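Local coordinates for ABC transporter sugar binding protein (Xanthomonas axonopodis pv. citri, PDB 3UOR) that binds sugar, probably maltose or related maltodextrins, as the periplasmic substrate-binding component of an ABC transporter, at residues A174-K179 with Y259-S264; A221-A226 with A400-L405; G338-R343 with D363-V368; I321-Q326 with Q330-A335. All coordinates share one frame; numbering follows the deposited sequence.

Contact 1. Residues A174-K179 with Y259-S264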
loop_
_atom_site.group_PDB
_atom_site.type_symbol
_atom_site.label_atom_id
_atom_site.label_comp_id
_atom_site.label_asym_id
_atom_site.label_seq_id
_atom_site.Cartn_x
_atom_site.Cartn_y
_atom_site.Cartn_z
ATOM N N ALA A 174 -7.284 11.758 22.815
ATOM C CA ALA A 174 -7.792 12.850 23.656
ATOM C C ALA A 174 -6.836 13.022 24.833
ATOM O O ALA A 174 -6.557 14.140 25.263
ATOM C CB ALA A 174 -9.203 12.559 24.141
ATOM N N ALA A 175 -6.294 11.910 25.326
ATOM C CA ALA A 175 -5.411 11.968 26.488
ATOM C C ALA A 175 -4.106 12.690 26.120
ATOM O O ALA A 175 -3.566 13.472 26.906
ATOM C CB ALA A 175 -5.140 10.562 27.047
ATOM N N ILE A 176 -3.621 12.457 24.911
ATOM C CA ILE A 176 -2.397 13.116 24.448
ATOM C C ILE A 176 -2.656 14.601 24.235
ATOM O O ILE A 176 -1.836 15.452 24.584
ATOM C CB ILE A 176 -1.883 12.475 23.132
ATOM C CG1 ILE A 176 -1.435 11.038 23.393
ATOM C CG2 ILE A 176 -0.762 13.292 22.536
ATOM C CD1 ILE A 176 -0.958 10.288 22.170
ATOM N N LYS A 177 -3.818 14.907 23.674
ATOM C CA LYS A 177 -4.168 16.282 23.380
ATOM C C LYS A 177 -4.219 17.107 24.674
ATOM O O LYS A 177 -3.688 18.217 24.727
ATOM C CB LYS A 177 -5.489 16.351 22.616
ATOM C CG LYS A 177 -5.923 17.778 22.224
ATOM C CD LYS A 177 -5.025 18.369 21.145
ATOM C CE LYS A 177 -5.518 19.754 20.763
ATOM N NZ LYS A 177 -4.840 20.259 19.548
ATOM N N ARG A 178 -4.833 16.565 25.724
ATOM C CA ARG A 178 -4.799 17.238 27.026
ATOM C C ARG A 178 -3.361 17.516 27.443
ATOM O O ARG A 178 -3.033 18.612 27.856
ATOM C CB ARG A 178 -5.481 16.401 28.109
ATOM C CG ARG A 178 -6.980 16.281 27.928
ATOM C CD ARG A 178 -7.647 15.755 29.189
ATOM N NE ARG A 178 -7.267 14.384 29.517
ATOM C CZ ARG A 178 -7.861 13.301 29.020
ATOM N NH1 ARG A 178 -8.861 13.424 28.150
ATOM N NH2 ARG A 178 -7.453 12.091 29.390
ATOM N N LYS A 179 -2.499 16.518 27.327
ATOM C CA LYS A 179 -1.106 16.682 27.724
ATOM C C LYS A 179 -0.341 17.728 26.900
ATOM O O LYS A 179 0.404 18.527 27.461
ATOM C CB LYS A 179 -0.374 15.346 27.676
ATOM C CG LYS A 179 0.266 14.958 28.986
ATOM C CD LYS A 179 -0.768 14.863 30.084
ATOM C CE LYS A 179 -0.112 14.523 31.406
ATOM N NZ LYS A 179 -1.070 14.624 32.546
ATOM N N TYR A 259 3.463 16.166 17.128
ATOM C CA TYR A 259 2.398 15.169 17.147
ATOM C C TYR A 259 2.987 13.844 17.596
ATOM O O TYR A 259 4.143 13.551 17.298
ATOM C CB TYR A 259 1.734 15.033 15.766
ATOM C CG TYR A 259 2.697 15.095 14.603
ATOM C CD1 TYR A 259 2.900 16.281 13.908
ATOM C CD2 TYR A 259 3.407 13.974 14.208
ATOM C CE1 TYR A 259 3.774 16.347 12.866
ATOM C CE2 TYR A 259 4.299 14.030 13.159
ATOM C CZ TYR A 259 4.477 15.221 12.492
ATOM O OH TYR A 259 5.351 15.289 11.432
ATOM N N ALA A 260 2.181 13.050 18.303
ATOM C CA ALA A 260 2.628 11.787 18.874
ATOM C C ALA A 260 2.599 10.605 17.894
ATOM O O ALA A 260 3.461 9.698 17.966
ATOM C CB ALA A 260 1.785 11.471 20.104
ATOM N N PHE A 261 1.595 10.600 17.006
ATOM C CA PHE A 261 1.438 9.543 15.995
ATOM C C PHE A 261 1.581 10.085 14.583
ATOM O O PHE A 261 1.209 11.230 14.280
ATOM C CB PHE A 261 0.053 8.865 16.061
ATOM C CG PHE A 261 -0.309 8.294 17.406
ATOM C CD1 PHE A 261 0.665 7.932 18.323
ATOM C CD2 PHE A 261 -1.647 8.086 17.735
ATOM C CE1 PHE A 261 0.317 7.381 19.546
ATOM C CE2 PHE A 261 -2.002 7.544 18.955
ATOM C CZ PHE A 261 -1.022 7.187 19.862
ATOM N N TYR A 262 2.066 9.222 13.704
ATOM C CA TYR A 262 2.158 9.512 12.289
ATOM C C TYR A 262 1.713 8.244 11.562
ATOM O O TYR A 262 2.307 7.178 11.735
ATOM C CB TYR A 262 3.592 9.903 11.934
ATOM C CG TYR A 262 3.855 10.191 10.473
ATOM C CD1 TYR A 262 2.992 10.977 9.725
ATOM C CD2 TYR A 262 5.006 9.723 9.859
ATOM C CE1 TYR A 262 3.251 11.254 8.387
ATOM C CE2 TYR A 262 5.282 9.997 8.511
ATOM C CZ TYR A 262 4.400 10.756 7.788
ATOM O OH TYR A 262 4.672 11.018 6.468
ATOM N N LEU A 263 0.643 8.357 10.781
ATOM C CA LEU A 263 0.104 7.222 10.057
ATOM C C LEU A 263 0.764 7.087 8.687
ATOM O O LEU A 263 0.437 7.832 7.771
ATOM C CB LEU A 263 -1.403 7.381 9.909
ATOM C CG LEU A 263 -2.233 6.103 9.779
ATOM C CD1 LEU A 263 -3.702 6.444 9.822
ATOM C CD2 LEU A 263 -1.864 5.373 8.482
ATOM N N SER A 264 1.674 6.124 8.525
ATOM C CA SER A 264 2.449 6.055 7.278
ATOM C C SER A 264 3.093 4.681 7.029
ATOM O O SER A 264 2.836 3.713 7.748
ATOM C CB SER A 264 3.531 7.152 7.286
ATOM O OG SER A 264 3.978 7.456 5.980
#

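Contact 2. Residues A221-A226 with A400-L405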
loop_
_atom_site.group_PDB
_atom_site.type_symbol
_atom_site.label_atom_id
_atom_site.label_comp_id
_atom_site.label_asym_id
_atom_site.label_seq_id
_atom_site.Cartn_x
_atom_site.Cartn_y
_atom_site.Cartn_z
ATOM N N ALA A 221 -23.064 2.375 4.421
ATOM C CA ALA A 221 -22.766 2.528 5.851
ATOM C C ALA A 221 -21.273 2.559 6.171
ATOM O O ALA A 221 -20.822 3.330 7.014
ATOM C CB ALA A 221 -23.468 1.431 6.681
ATOM N N GLY A 222 -20.502 1.715 5.497
ATOM C CA GLY A 222 -19.096 1.588 5.822
ATOM C C GLY A 222 -18.343 2.870 5.550
ATOM O O GLY A 222 -17.635 3.394 6.428
ATOM N N PHE A 223 -18.478 3.398 4.339
ATOM C CA PHE A 223 -17.758 4.639 4.064
ATOM C C PHE A 223 -18.204 5.785 4.979
ATOM O O PHE A 223 -17.364 6.558 5.475
ATOM C CB PHE A 223 -17.772 5.069 2.601
ATOM C CG PHE A 223 -16.875 6.248 2.350
ATOM C CD1 PHE A 223 -15.495 6.093 2.388
ATOM C CD2 PHE A 223 -17.396 7.519 2.171
ATOM C CE1 PHE A 223 -14.648 7.174 2.205
ATOM C CE2 PHE A 223 -16.553 8.617 1.971
ATOM C CZ PHE A 223 -15.181 8.449 2.007
ATOM N N ARG A 224 -19.506 5.869 5.246
ATOM C CA ARG A 224 -20.003 6.885 6.172
ATOM C C ARG A 224 -19.373 6.755 7.553
ATOM O O ARG A 224 -19.109 7.762 8.218
ATOM C CB ARG A 224 -21.522 6.824 6.294
ATOM C CG ARG A 224 -22.258 7.272 5.037
ATOM C CD ARG A 224 -23.749 7.119 5.274
ATOM N NE ARG A 224 -24.591 7.414 4.111
ATOM C CZ ARG A 224 -25.146 8.600 3.880
ATOM N NH1 ARG A 224 -24.911 9.615 4.699
ATOM N NH2 ARG A 224 -25.932 8.768 2.837
ATOM N N LYS A 225 -19.143 5.520 7.999
ATOM C CA LYS A 225 -18.561 5.298 9.334
ATOM C C LYS A 225 -17.080 5.739 9.287
ATOM O O LYS A 225 -16.591 6.442 10.172
ATOM C CB LYS A 225 -18.697 3.825 9.743
ATOM C CG LYS A 225 -18.492 3.518 11.226
ATOM C CD LYS A 225 -18.357 1.995 11.444
ATOM C CE LYS A 225 -18.583 1.537 12.893
ATOM N NZ LYS A 225 -17.580 2.018 13.874
ATOM N N ALA A 226 -16.392 5.374 8.213
ATOM C CA ALA A 226 -14.980 5.730 8.034
ATOM C C ALA A 226 -14.777 7.241 7.894
ATOM O O ALA A 226 -13.893 7.846 8.530
ATOM C CB ALA A 226 -14.396 4.981 6.802
ATOM N N ALA A 400 -23.880 15.350 2.158
ATOM C CA ALA A 400 -23.593 16.019 0.884
ATOM C C ALA A 400 -22.342 15.387 0.285
ATOM O O ALA A 400 -22.284 15.122 -0.908
ATOM C CB ALA A 400 -23.368 17.549 1.079
ATOM N N ALA A 401 -21.334 15.184 1.127
ATOM C CA ALA A 401 -20.048 14.636 0.691
ATOM C C ALA A 401 -20.259 13.313 -0.027
ATOM O O ALA A 401 -19.856 13.162 -1.175
ATOM C CB ALA A 401 -19.116 14.435 1.880
ATOM N N VAL A 402 -20.905 12.355 0.631
ATOM C CA VAL A 402 -20.991 10.999 0.066
ATOM C C VAL A 402 -21.919 10.942 -1.162
ATOM O O VAL A 402 -21.706 10.172 -2.101
ATOM C CB VAL A 402 -21.377 9.946 1.139
ATOM C CG1 VAL A 402 -20.361 9.972 2.294
ATOM C CG2 VAL A 402 -22.778 10.227 1.680
ATOM N N GLN A 403 -22.935 11.786 -1.166
ATOM C CA GLN A 403 -23.840 11.885 -2.304
ATOM C C GLN A 403 -23.065 12.375 -3.526
ATOM O O GLN A 403 -23.180 11.841 -4.643
ATOM C CB GLN A 403 -24.961 12.883 -1.970
ATOM C CG GLN A 403 -25.961 13.097 -3.093
ATOM C CD GLN A 403 -27.314 12.471 -2.785
ATOM O OE1 GLN A 403 -27.634 12.198 -1.623
ATOM N NE2 GLN A 403 -28.113 12.240 -3.825
ATOM N N GLU A 404 -22.279 13.414 -3.297
ATOM C CA GLU A 404 -21.504 14.036 -4.354
ATOM C C GLU A 404 -20.414 13.078 -4.825
ATOM O O GLU A 404 -20.181 12.946 -6.020
ATOM C CB GLU A 404 -20.882 15.332 -3.833
ATOM C CG GLU A 404 -19.954 15.994 -4.818
ATOM C CD GLU A 404 -19.473 17.378 -4.383
ATOM O OE1 GLU A 404 -19.965 17.936 -3.371
ATOM O OE2 GLU A 404 -18.588 17.908 -5.081
ATOM N N LEU A 405 -19.750 12.404 -3.881
ATOM C CA LEU A 405 -18.693 11.447 -4.243
ATOM C C LEU A 405 -19.253 10.349 -5.136
ATOM O O LEU A 405 -18.706 10.091 -6.206
ATOM C CB LEU A 405 -18.024 10.857 -3.001
ATOM C CG LEU A 405 -16.854 9.893 -3.194
ATOM C CD1 LEU A 405 -15.778 10.463 -4.129
ATOM C CD2 LEU A 405 -16.258 9.587 -1.834
#

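Contact 3. Residues G338-R343 with D363-V368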
loop_
_atom_site.group_PDB
_atom_site.type_symbol
_atom_site.label_atom_id
_atom_site.label_comp_id
_atom_site.label_asym_id
_atom_site.label_seq_id
_atom_site.Cartn_x
_atom_site.Cartn_y
_atom_site.Cartn_z
ATOM N N GLY A 338 13.886 -1.642 2.831
ATOM C CA GLY A 338 12.777 -1.551 3.776
ATOM C C GLY A 338 11.438 -2.071 3.263
ATOM O O GLY A 338 10.458 -2.052 3.997
ATOM N N ASP A 339 11.393 -2.542 2.015
ATOM C CA ASP A 339 10.149 -3.033 1.415
ATOM C C ASP A 339 9.703 -4.326 2.063
ATOM O O ASP A 339 10.512 -5.212 2.323
ATOM C CB ASP A 339 10.289 -3.210 -0.098
ATOM C CG ASP A 339 10.401 -1.879 -0.826
ATOM O OD1 ASP A 339 10.045 -0.863 -0.217
ATOM O OD2 ASP A 339 10.850 -1.837 -1.985
ATOM N N LEU A 340 8.412 -4.426 2.343
ATOM C CA LEU A 340 7.926 -5.530 3.165
ATOM C C LEU A 340 7.764 -6.807 2.354
ATOM O O LEU A 340 7.170 -6.809 1.283
ATOM C CB LEU A 340 6.586 -5.184 3.817
ATOM C CG LEU A 340 6.455 -3.880 4.615
ATOM C CD1 LEU A 340 4.986 -3.739 5.012
ATOM C CD2 LEU A 340 7.362 -3.927 5.844
ATOM N N PRO A 341 8.287 -7.909 2.877
ATOM C CA PRO A 341 8.072 -9.186 2.190
ATOM C C PRO A 341 6.593 -9.509 2.145
ATOM O O PRO A 341 5.871 -9.210 3.099
ATOM C CB PRO A 341 8.801 -10.180 3.086
ATOM C CG PRO A 341 9.936 -9.370 3.689
ATOM C CD PRO A 341 9.266 -8.016 3.967
ATOM N N PRO A 342 6.143 -10.140 1.059
ATOM C CA PRO A 342 4.720 -10.470 0.911
ATOM C C PRO A 342 4.385 -11.873 1.378
ATOM O O PRO A 342 3.243 -12.277 1.169
ATOM C CB PRO A 342 4.508 -10.393 -0.600
ATOM C CG PRO A 342 5.810 -10.793 -1.170
ATOM C CD PRO A 342 6.883 -10.303 -0.201
ATOM N N ARG A 343 5.327 -12.598 1.991
ATOM C CA ARG A 343 5.050 -13.993 2.397
ATOM C C ARG A 343 5.502 -14.337 3.818
ATOM O O ARG A 343 6.469 -13.787 4.307
ATOM C CB ARG A 343 5.624 -15.008 1.381
ATOM C CG ARG A 343 7.117 -14.921 1.140
ATOM C CD ARG A 343 7.584 -15.885 0.030
ATOM N NE ARG A 343 7.128 -17.256 0.258
ATOM C CZ ARG A 343 7.470 -18.291 -0.510
ATOM N NH1 ARG A 343 8.299 -18.119 -1.540
ATOM N NH2 ARG A 343 6.983 -19.499 -0.254
ATOM N N ASP A 363 2.516 -8.105 11.373
ATOM C CA ASP A 363 1.199 -8.433 11.923
ATOM C C ASP A 363 0.040 -7.882 11.056
ATOM O O ASP A 363 -0.970 -8.577 10.821
ATOM C CB ASP A 363 1.080 -7.891 13.352
ATOM C CG ASP A 363 -0.225 -8.279 14.016
ATOM O OD1 ASP A 363 -0.409 -9.460 14.348
ATOM O OD2 ASP A 363 -1.073 -7.402 14.200
ATOM N N GLN A 364 0.166 -6.639 10.595
ATOM C CA GLN A 364 -0.946 -6.003 9.846
ATOM C C GLN A 364 -1.178 -6.680 8.495
ATOM O O GLN A 364 -2.311 -6.745 8.000
ATOM C CB GLN A 364 -0.697 -4.504 9.627
ATOM C CG GLN A 364 -1.881 -3.779 8.941
ATOM C CD GLN A 364 -1.808 -2.270 9.111
ATOM O OE1 GLN A 364 -1.834 -1.771 10.225
ATOM N NE2 GLN A 364 -1.728 -1.541 8.000
ATOM N N LEU A 365 -0.093 -7.185 7.907
ATOM C CA LEU A 365 -0.157 -7.871 6.624
ATOM C C LEU A 365 -1.137 -9.034 6.652
ATOM O O LEU A 365 -1.654 -9.432 5.604
ATOM C CB LEU A 365 1.226 -8.346 6.159
ATOM C CG LEU A 365 2.139 -7.173 5.796
ATOM C CD1 LEU A 365 3.428 -7.666 5.166
ATOM C CD2 LEU A 365 1.424 -6.272 4.843
ATOM N N GLU A 366 -1.424 -9.565 7.839
ATOM C CA GLU A 366 -2.372 -10.687 7.912
ATOM C C GLU A 366 -3.782 -10.206 7.627
ATOM O O GLU A 366 -4.665 -11.019 7.383
ATOM C CB GLU A 366 -2.355 -11.350 9.296
ATOM C CG GLU A 366 -1.093 -12.129 9.619
ATOM C CD GLU A 366 -0.957 -13.418 8.810
ATOM O OE1 GLU A 366 -1.914 -13.785 8.085
ATOM O OE2 GLU A 366 0.119 -14.063 8.902
ATOM N N ARG A 367 -3.995 -8.886 7.672
ATOM C CA ARG A 367 -5.341 -8.340 7.601
ATOM C C ARG A 367 -5.581 -7.388 6.411
ATOM O O ARG A 367 -6.721 -6.967 6.170
ATOM C CB ARG A 367 -5.688 -7.635 8.931
ATOM C CG ARG A 367 -5.729 -8.587 10.156
ATOM C CD ARG A 367 -6.077 -7.816 11.449
ATOM N NE ARG A 367 -5.042 -6.834 11.797
ATOM C CZ ARG A 367 -3.948 -7.130 12.496
ATOM N NH1 ARG A 367 -3.754 -8.383 12.919
ATOM N NH2 ARG A 367 -3.049 -6.189 12.778
ATOM N N VAL A 368 -4.525 -7.053 5.668
ATOM C CA VAL A 368 -4.673 -6.106 4.566
ATOM C C VAL A 368 -5.659 -6.652 3.540
ATOM O O VAL A 368 -5.785 -7.861 3.387
ATOM C CB VAL A 368 -3.323 -5.720 3.912
ATOM C CG1 VAL A 368 -2.450 -4.992 4.919
ATOM C CG2 VAL A 368 -2.633 -6.949 3.361
#

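Contact 4. Residues I321-Q326 with Q330-A335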
loop_
_atom_site.group_PDB
_atom_site.type_symbol
_atom_site.label_atom_id
_atom_site.label_comp_id
_atom_site.label_asym_id
_atom_site.label_seq_id
_atom_site.Cartn_x
_atom_site.Cartn_y
_atom_site.Cartn_z
ATOM N N ILE A 321 11.614 -14.348 -11.524
ATOM C CA ILE A 321 10.566 -13.934 -10.594
ATOM C C ILE A 321 10.570 -14.837 -9.377
ATOM O O ILE A 321 10.375 -14.391 -8.237
ATOM C CB ILE A 321 9.177 -13.955 -11.239
ATOM C CG1 ILE A 321 9.024 -12.790 -12.220
ATOM C CG2 ILE A 321 8.107 -13.824 -10.180
ATOM C CD1 ILE A 321 7.663 -12.734 -12.858
ATOM N N GLU A 322 10.822 -16.111 -9.637
ATOM C CA GLU A 322 10.899 -17.117 -8.604
ATOM C C GLU A 322 12.050 -16.800 -7.671
ATOM O O GLU A 322 11.897 -16.887 -6.458
ATOM C CB GLU A 322 11.108 -18.488 -9.238
ATOM C CG GLU A 322 10.838 -19.626 -8.293
ATOM C CD GLU A 322 11.040 -20.975 -8.959
ATOM O OE1 GLU A 322 12.201 -21.317 -9.258
ATOM O OE2 GLU A 322 10.044 -21.687 -9.174
ATOM N N TYR A 323 13.194 -16.424 -8.242
ATOM C CA TYR A 323 14.364 -16.029 -7.454
ATOM C C TYR A 323 14.001 -14.880 -6.513
ATOM O O TYR A 323 14.320 -14.913 -5.323
ATOM C CB TYR A 323 15.519 -15.618 -8.373
ATOM C CG TYR A 323 16.714 -15.017 -7.656
ATOM C CD1 TYR A 323 17.705 -15.821 -7.108
ATOM C CD2 TYR A 323 16.850 -13.642 -7.539
ATOM C CE1 TYR A 323 18.796 -15.264 -6.453
ATOM C CE2 TYR A 323 17.927 -13.074 -6.883
ATOM C CZ TYR A 323 18.894 -13.883 -6.342
ATOM O OH TYR A 323 19.958 -13.296 -5.692
ATOM N N LEU A 324 13.313 -13.874 -7.051
ATOM C CA LEU A 324 12.923 -12.713 -6.261
ATOM C C LEU A 324 11.822 -13.078 -5.278
ATOM O O LEU A 324 11.491 -12.285 -4.403
ATOM C CB LEU A 324 12.475 -11.567 -7.161
ATOM C CG LEU A 324 13.606 -10.946 -7.973
ATOM C CD1 LEU A 324 13.059 -9.873 -8.899
ATOM C CD2 LEU A 324 14.667 -10.378 -7.038
ATOM N N SER A 325 11.271 -14.285 -5.424
ATOM C CA SER A 325 10.284 -14.802 -4.471
ATOM C C SER A 325 10.885 -15.683 -3.365
ATOM O O SER A 325 10.157 -16.149 -2.485
ATOM C CB SER A 325 9.196 -15.586 -5.192
ATOM O OG SER A 325 8.616 -14.819 -6.220
ATOM N N GLN A 326 12.192 -15.929 -3.414
ATOM C CA GLN A 326 12.858 -16.709 -2.359
ATOM C C GLN A 326 12.965 -15.938 -1.044
ATOM O O GLN A 326 13.396 -14.777 -1.018
ATOM C CB GLN A 326 14.247 -17.151 -2.822
ATOM C CG GLN A 326 14.217 -18.104 -4.043
ATOM C CD GLN A 326 15.619 -18.445 -4.521
ATOM O OE1 GLN A 326 16.599 -17.986 -3.948
ATOM N NE2 GLN A 326 15.715 -19.256 -5.569
ATOM N N GLN A 330 14.220 -12.022 -0.443
ATOM C CA GLN A 330 13.264 -11.027 0.008
ATOM C C GLN A 330 13.743 -10.341 1.301
ATOM O O GLN A 330 13.592 -9.124 1.461
ATOM C CB GLN A 330 11.884 -11.665 0.201
ATOM C CG GLN A 330 11.266 -12.258 -1.070
ATOM C CD GLN A 330 9.770 -12.547 -0.908
ATOM O OE1 GLN A 330 9.289 -12.801 0.197
ATOM N NE2 GLN A 330 9.038 -12.488 -1.998
ATOM N N ALA A 331 14.300 -11.130 2.218
ATOM C CA ALA A 331 14.918 -10.597 3.437
ATOM C C ALA A 331 16.011 -9.587 3.093
ATOM O O ALA A 331 16.141 -8.543 3.731
ATOM C CB ALA A 331 15.505 -11.737 4.285
ATOM N N ARG A 332 16.803 -9.905 2.080
ATOM C CA ARG A 332 17.908 -9.049 1.671
ATOM C C ARG A 332 17.332 -7.736 1.150
ATOM O O ARG A 332 17.811 -6.643 1.475
ATOM C CB ARG A 332 18.694 -9.760 0.572
ATOM C CG ARG A 332 20.180 -9.525 0.543
ATOM C CD ARG A 332 20.846 -10.453 -0.491
ATOM N NE ARG A 332 21.188 -11.769 0.067
ATOM C CZ ARG A 332 20.993 -12.943 -0.543
ATOM N NH1 ARG A 332 20.436 -13.008 -1.759
ATOM N NH2 ARG A 332 21.356 -14.066 0.074
ATOM N N PHE A 333 16.285 -7.859 0.339
ATOM C CA PHE A 333 15.598 -6.710 -0.230
ATOM C C PHE A 333 15.060 -5.813 0.865
ATOM O O PHE A 333 15.214 -4.588 0.815
ATOM C CB PHE A 333 14.449 -7.201 -1.108
ATOM C CG PHE A 333 13.894 -6.162 -2.045
ATOM C CD1 PHE A 333 14.694 -5.588 -3.018
ATOM C CD2 PHE A 333 12.555 -5.819 -1.995
ATOM C CE1 PHE A 333 14.179 -4.657 -3.902
ATOM C CE2 PHE A 333 12.032 -4.883 -2.865
ATOM C CZ PHE A 333 12.847 -4.302 -3.825
ATOM N N HIS A 334 14.429 -6.423 1.866
ATOM C CA HIS A 334 13.922 -5.657 3.010
ATOM C C HIS A 334 15.063 -4.959 3.750
ATOM O O HIS A 334 14.948 -3.792 4.149
ATOM C CB HIS A 334 13.172 -6.572 3.974
ATOM C CG HIS A 334 12.700 -5.882 5.216
ATOM N ND1 HIS A 334 13.420 -5.886 6.391
ATOM C CD2 HIS A 334 11.581 -5.158 5.463
ATOM C CE1 HIS A 334 12.762 -5.206 7.316
ATOM N NE2 HIS A 334 11.642 -4.752 6.777
ATOM N N ALA A 335 16.163 -5.684 3.931
ATOM C CA ALA A 335 17.305 -5.168 4.680
ATOM C C ALA A 335 17.830 -3.902 4.033
ATOM O O ALA A 335 18.182 -2.951 4.724
ATOM C CB ALA A 335 18.409 -6.204 4.765
#

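Contact 1. Residues A174-K179 with Y259-S264
I176 of helix 166-180 reaches A260 and F261 of strand 259-264, a helix-on-sheet packing in one of the alpha/beta lobes of this periplasmic binding protein. Along the strand segment, Y259 comes first; its ring leads off toward helix 250-256, where its OH is hydrogen-bonded to V250 O. At A260 the chain turns a corner, and the methyl group is directed at the helix: CB of A260 lies 3.6 Å from CD1 of I176 and 4.0 Å from CG2 of I176, so it sits against both branches of one side chain. Next is F261, whose CG stands anti to its carbonyl carbon (chi1 -55°) and whose ring swings its far end toward the helix. The ring approaches I176 obliquely, and M162 and I187 also pack on it. Its backbone is tied into the sheet by hydrogen bonds to A186 and L188, which fix the place from which the ring reaches out. Beyond F261 the strand moves away from the helix: Y262 turns to V250 and L188, L263 packs on R145 and L147 of strand 134-150, and S264 OG is hydrogen-bonded to N268. The contact is thus small and wholly apolar, 109 Å² in all, and carried on the helix side by a single isoleucine. In I176, CG1 is anti to the carbonyl carbon and the chain is then extended (chi2 178°), which sends the terminal methyl out to its aromatic neighbour, with CD1 of I176 3.9 Å from CZ of F261.

Contact 2. Residues A221-A226 with A400-L405
Helix-helix packing joins helix 221-235 to helix 398-412, far apart in sequence, in the solute-binding fold. The axes of these two helical segments approach to 11.0 Å and run at 131° to one another, closer to antiparallel than parallel. V402 lies between F223 and R224, one methyl to each. CG1 of V402 comes to the edge of the F223 ring, near its plane, 3.9 Å from CD2 of F223. The other methyl, CG2, lies over the centre of one face of the R224 guanidinium, 3.6 Å from CZ of R224. L405 crosses F223 at about a right angle, its CD2 3.9 Å from CE2 of F223. With CG anti to the backbone N (chi1 -173°), F223 places its ring against V402 and L405, where F218 meets it edge-to-face and M384 of helix 377-394 packs on it. R224 is extended from CG to NE, long enough to carry its flat head across V402. The guanidinium therefore uses its two kinds of surface separately: a face rests on a methyl, while NH1 forms a salt bridge with D399 and NE a hydrogen bond to R219 O, so the charge is met at the margin of an otherwise apolar contact.

Contact 3. Residues G338-R343 with D363-V368
L365 sets its CG anti to the carbonyl carbon (chi1 -68°) and then runs extended (chi2 -172°), which carries CD1 across to L340 and P341. L340 is likewise extended and also points toward its partner. The contact joins the loop that follows helix 327-337 to residues 363-368, on and after helix 359-364, near the middle of the alpha/beta solute-binding fold. It is a buried packing of loop on turn, 101 Å² in all. The two leucines meet loosely through their terminal methyls, CD1 of L340 being 4.2 Å from CD1 of L365. Both also pack on W347 of helix 344-348, and L365 reaches V142 of strand 134-150, the strand to which the L340 backbone is hydrogen-bonded. P341 O, the carbonyl that L365 packs against, receives a hydrogen bond from W347 NE1. Away from the leucines, the turn of 363-368 is braced by its own salt bridge, 2.7 Å from R367 NH2 to D363 OD2: OD2 lies in the guanidinium plane of R367, while NH2 meets it from above the carboxylate plane, 42° out of it. R367 NE binds G296 O. Within the same turn R367 N is hydrogen-bonded to Q364 O at 2.7 Å. Across the contact, the nearest approach is that of a methyl to a carbonyl oxygen, CD1 of L365 lying 3.6 Å from P341 O.

Contact 4. Residues I321-Q326 with Q330-A335
Q330 meets the end of helix 314-324 through both its backbone and its side chain. The firm hydrogen bond across the contact is backbone to backbone: Q330 N donates to Q326 O at 2.9 Å, with an N-H...O angle of 160°. The side-chain amide of Q330 adds a weak hydrogen bond, NE2 of Q330 lying 3.4 Å from L324 O. Packing accompanies these bonds, for CG of Q330 is 3.3 Å from L324 O, and NE2 of Q330 lies 3.6 Å from CA of S325. The chain, extended beyond CG (chi2 -165°), carries the amide back to L324 and S325, while OE1 has its partner in T346 OG1. Within 321-326, S325 OG turns back to I321 O at 2.7 Å, meeting it from above the carbonyl plane. Among the charged and aromatic groups the approach is looser: OH of Y323 lies at the guanidinium edge of R332, 4.0 Å from NH1 of R332, but is hydrogen-bonded to D50. Taken together, these features belong to a tight helix-to-helix junction. Helix 314-324 ends, Q326 takes the N-cap position of helix 327-337, and the bond from Q330 N to Q326 O forms in the first turn of the new helix.

Overall arrangement
Contacts 3 and 4 are neighbours, with centres about 14 Å apart, and they touch: R343 NH1 lies 2.9 Å from S325 O, probably as a hydrogen bond, and CG of R343 packs on OE1 of Q330. Helix 327-337 thus connects the junction of contact 4 to the loop of contact 3. Contact 1 stands apart, its centre about 25 Å from that of contact 3, but strand 134-150 relates them, pairing with strand 259-264 and packing on L365. Contact 2 lies about 40 Å from contact 4, centre to centre, on the opposite side of the chain's centre; its segments enclose contacts 3 and 4 along the chain and alternate with those of contact 1.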